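Local coordinates for protein GH62 hydrolase (Scytalidium thermophilum, PDB 4PVA) that probably removes alpha-L-arabinofuranosyl side groups from arabinoxylan, as a fungal family 62 glycoside hydrolase with a five-bladed beta-propeller fold, at residues M148-I151 and I152-I156; E109-K112 and L113-V117. All coordinates share one frame; numbering follows the deposited sequence.

Interaction 1: residues M148-I151 and I152-I156; sequences MPKI and IADNI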
# COMPACT_ATOMS: atom_id res chain seq x y z
N MSE A 148 17.05 8.05 -9.56
CA MSE A 148 17.18 7.22 -8.37
C MSE A 148 18.24 7.84 -7.46
O MSE A 148 19.39 8.07 -7.88
CB MSE A 148 17.60 5.80 -8.74
CG MSE A 148 17.67 4.97 -7.47
SE MSE A 148 18.23 3.12 -7.83
CE MSE A 148 16.78 2.54 -9.00
N PRO A 149 17.91 8.08 -6.19
CA PRO A 149 18.91 8.59 -5.24
C PRO A 149 20.13 7.70 -5.12
O PRO A 149 20.06 6.47 -5.19
CB PRO A 149 18.14 8.60 -3.93
CG PRO A 149 16.73 8.82 -4.33
CD PRO A 149 16.57 8.03 -5.59
N LYS A 150 21.27 8.35 -4.87
CA LYS A 150 22.53 7.66 -4.67
C LYS A 150 22.45 6.55 -3.62
O LYS A 150 22.94 5.46 -3.83
CB LYS A 150 23.59 8.66 -4.23
CG LYS A 150 24.95 8.01 -4.07
CD LYS A 150 26.02 9.05 -3.84
CE LYS A 150 27.39 8.45 -3.93
NZ LYS A 150 27.63 7.48 -2.84
N ILE A 151 21.83 6.81 -2.47
CA ILE A 151 21.82 5.82 -1.41
C ILE A 151 21.08 4.56 -1.84
O ILE A 151 21.42 3.46 -1.45
CB ILE A 151 21.26 6.39 -0.10
CG1 ILE A 151 21.56 5.44 1.06
CG2 ILE A 151 19.78 6.68 -0.18
CD1 ILE A 151 21.28 6.05 2.43
N ILE A 152 20.05 4.73 -2.65
CA ILE A 152 19.26 3.59 -3.13
C ILE A 152 20.08 2.86 -4.22
O ILE A 152 20.24 1.65 -4.15
CB ILE A 152 17.87 4.01 -3.63
CG1 ILE A 152 17.14 4.68 -2.49
CG2 ILE A 152 17.09 2.79 -4.10
CD1 ILE A 152 15.71 5.06 -2.80
N ALA A 153 20.67 3.59 -5.18
CA ALA A 153 21.55 2.96 -6.17
C ALA A 153 22.72 2.20 -5.53
O ALA A 153 23.11 1.12 -6.00
CB ALA A 153 22.06 3.99 -7.19
N ASP A 154 23.24 2.74 -4.44
CA ASP A 154 24.38 2.10 -3.77
C ASP A 154 24.01 0.86 -3.00
O ASP A 154 24.88 0.03 -2.71
CB ASP A 154 25.01 3.05 -2.76
CG ASP A 154 25.85 4.15 -3.41
OD1 ASP A 154 26.14 4.10 -4.62
OD2 ASP A 154 26.19 5.10 -2.66
N ASN A 155 22.74 0.71 -2.62
CA ASN A 155 22.36 -0.41 -1.73
C ASN A 155 21.34 -1.37 -2.33
O ASN A 155 20.96 -2.35 -1.68
CB ASN A 155 21.80 0.17 -0.42
CG ASN A 155 22.88 0.76 0.45
OD1 ASN A 155 23.62 0.02 1.09
ND2 ASN A 155 23.00 2.07 0.43
N ILE A 156 20.90 -1.12 -3.57
CA ILE A 156 19.86 -1.93 -4.20
C ILE A 156 20.31 -3.32 -4.59
O ILE A 156 19.49 -4.23 -4.68
CB ILE A 156 19.25 -1.17 -5.39
CG1 ILE A 156 17.98 -1.86 -5.94
CG2 ILE A 156 20.25 -0.91 -6.50
CD1 ILE A 156 17.16 -0.92 -6.79
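I152 lies against P149 where the chain enters the short helix 150-155, on the buried, better packed side. The two side chains run side by side in the same direction, the ring carbons of P149 against the CD1 methyl of I152. W161 touches both residues, and Y191 covers I152 further. Selenomethionine M148 crosses I152 at about a right angle, its SE 3.9 Å from I152 CG2 and also over A153 N, and its CE ends near I156 CD1. P149 is the N-cap: its carbonyl takes a straight bond from the amide of A153 (N to O 2.9 Å, 175° at the hydrogen) and a weak one from that of I152. One turn on, N155 folds its amide back on the helix, CG beside its own backbone N (chi1 -73°), and N155 ND2 reaches I151 O at 2.8 Å. The bond lies in the carbonyl plane, on a lone pair, and also within the N155 amide plane, which holds the amide in this rotation; the backbone N of N155 adds only a weak bond to the same oxygen.

A separate, exposed flank carries the charges: K150 NZ makes a salt bridge to D154 OD2, on its syn lone pair, at 2.8 Å. With I151 N also bonded to E206 OE1, the chemistry implies a surface helix held by apolar and polar ties, its lysine and aspartate probably neutralising each other.

Interaction 2: residues E109-K112 and L113-V117; sequences EPHK and LWYLV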
# COMPACT_ATOMS: atom_id res chain seq x y z
N GLU A 109 -5.38 17.69 1.37
CA GLU A 109 -6.40 18.71 1.63
C GLU A 109 -5.91 20.12 1.29
O GLU A 109 -6.68 20.90 0.70
CB GLU A 109 -6.93 18.59 3.06
CG GLU A 109 -8.03 19.59 3.43
CD GLU A 109 -7.47 20.97 3.72
OE1 GLU A 109 -6.32 21.10 4.19
OE2 GLU A 109 -8.19 21.96 3.47
N PRO A 110 -4.65 20.47 1.62
CA PRO A 110 -4.24 21.84 1.26
C PRO A 110 -4.30 22.15 -0.24
O PRO A 110 -4.40 23.36 -0.59
CB PRO A 110 -2.80 21.92 1.79
CG PRO A 110 -2.76 20.91 2.90
CD PRO A 110 -3.66 19.80 2.48
N HIS A 111 -4.23 21.19 -1.16
CA HIS A 111 -4.36 21.43 -2.60
C HIS A 111 -5.74 21.12 -3.18
O HIS A 111 -5.95 21.26 -4.37
CB HIS A 111 -3.34 20.64 -3.43
CG HIS A 111 -1.92 20.98 -3.12
ND1 HIS A 111 -0.87 20.20 -3.55
CD2 HIS A 111 -1.38 21.96 -2.37
CE1 HIS A 111 0.26 20.71 -3.11
NE2 HIS A 111 -0.02 21.77 -2.38
N LYS A 112 -6.63 20.61 -2.34
CA LYS A 112 -7.91 20.12 -2.81
C LYS A 112 -7.74 19.17 -4.00
O LYS A 112 -8.50 19.16 -4.94
CB LYS A 112 -8.82 21.32 -3.15
CG LYS A 112 -8.94 22.31 -2.00
CD LYS A 112 -9.73 21.76 -0.86
CE LYS A 112 -9.93 22.79 0.26
NZ LYS A 112 -8.66 23.22 0.91
N LEU A 113 -6.74 18.29 -3.88
CA LEU A 113 -6.45 17.30 -4.92
C LEU A 113 -6.23 15.94 -4.31
O LEU A 113 -5.54 15.82 -3.30
CB LEU A 113 -5.18 17.65 -5.68
CG LEU A 113 -5.25 18.84 -6.63
CD1 LEU A 113 -3.85 19.11 -7.18
CD2 LEU A 113 -6.21 18.58 -7.76
N TRP A 114 -6.80 14.94 -4.96
CA TRP A 114 -6.39 13.54 -4.70
C TRP A 114 -5.01 13.36 -5.32
O TRP A 114 -4.76 13.82 -6.45
CB TRP A 114 -7.37 12.56 -5.30
CG TRP A 114 -8.71 12.60 -4.63
CD1 TRP A 114 -9.78 13.38 -4.95
CD2 TRP A 114 -9.09 11.86 -3.46
NE1 TRP A 114 -10.81 13.15 -4.07
CE2 TRP A 114 -10.41 12.23 -3.14
CE3 TRP A 114 -8.45 10.91 -2.67
CZ2 TRP A 114 -11.10 11.67 -2.06
CZ3 TRP A 114 -9.12 10.36 -1.60
CH2 TRP A 114 -10.42 10.76 -1.29
N TYR A 115 -4.12 12.70 -4.58
CA TYR A 115 -2.84 12.19 -5.11
C TYR A 115 -2.89 10.69 -5.19
O TYR A 115 -3.38 10.01 -4.27
CB TYR A 115 -1.67 12.62 -4.23
CG TYR A 115 -1.25 14.05 -4.45
CD1 TYR A 115 -2.08 15.10 -4.06
CD2 TYR A 115 -0.02 14.38 -5.05
CE1 TYR A 115 -1.73 16.43 -4.30
CE2 TYR A 115 0.33 15.71 -5.28
CZ TYR A 115 -0.52 16.72 -4.88
OH TYR A 115 -0.16 18.06 -5.11
N LEU A 116 -2.39 10.16 -6.30
CA LEU A 116 -2.13 8.74 -6.49
C LEU A 116 -0.63 8.61 -6.56
O LEU A 116 0.01 9.16 -7.46
CB LEU A 116 -2.81 8.22 -7.77
CG LEU A 116 -2.90 6.72 -7.89
CD1 LEU A 116 -3.92 6.19 -6.89
CD2 LEU A 116 -3.26 6.30 -9.30
N VAL A 117 -0.02 7.99 -5.56
CA VAL A 117 1.40 7.78 -5.47
C VAL A 117 1.70 6.36 -5.91
O VAL A 117 1.01 5.42 -5.45
CB VAL A 117 1.88 8.05 -4.02
CG1 VAL A 117 3.30 7.59 -3.77
CG2 VAL A 117 1.72 9.52 -3.70
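H111 reaches forward over the start of strand 113-119 to meet Y115, and its side chain can be followed atom by atom. H111 CB rests on L113, 4.1 Å from L113 CD1, while L113 CG sits 3.4 Å from the backbone oxygen of H111. From CB the ring swings to the side of its own backbone N (chi1 -61°), bringing the ND1 edge round to the tyrosine. CG of H111 remains 3.9 Å from Y115 OH, CE1 comes closer, and H111 ND1 and Y115 OH are hydrogen-bonded at 2.7 Å, somewhat bent. The hydroxyl lies in the imidazole plane, and either partner could be the donor. The rings touch only through their edges, the planes turned 47° apart. An alanine at L113 would take away CG and both methyls, which would probably open a gap beside H111 CB and its carbonyl oxygen and leave T127 with less to pack on.

On the other flank of the turn K112 curls back to E109. Its NZ meets E109 OE2 from above the carboxylate plane in a 2.9 Å salt bridge and also bonds E109 O; that oxygen takes K112 N from the opposite face of its plane. K112, with positive phi (50°), and L113 together sit opposite F108 on the neighbouring strand, making a G1 beta bulge. This is the compact 3-10 turn and bulge of a beta-hairpin, linking antiparallel strands 101-108 and 113-119 within one four-stranded propeller blade.

Both are local contacts within one continuous piece of chain, and both are partly buried; the centre of interaction 1 lies about 22 Å from the chain centre, that of interaction 2 about 17 Å. In interaction 1 P149 and I152 are buried and four residues exposed; in interaction 2 buried Y115 stands on the strand and exposed K112 on the turn. They hold different elements: 109-117 joins two strands of the sheet that ends at 141-142, whereas 148-156 leads from that sheet toward strand 162-168 of the next. The helix combines main-chain bonds with an asparagine amide; the hairpin adds a histidine-tyrosine bond to its strand pairing. Each carries a lysine-carboxylate pair, i to i+4 in interaction 1, across the turn in interaction 2.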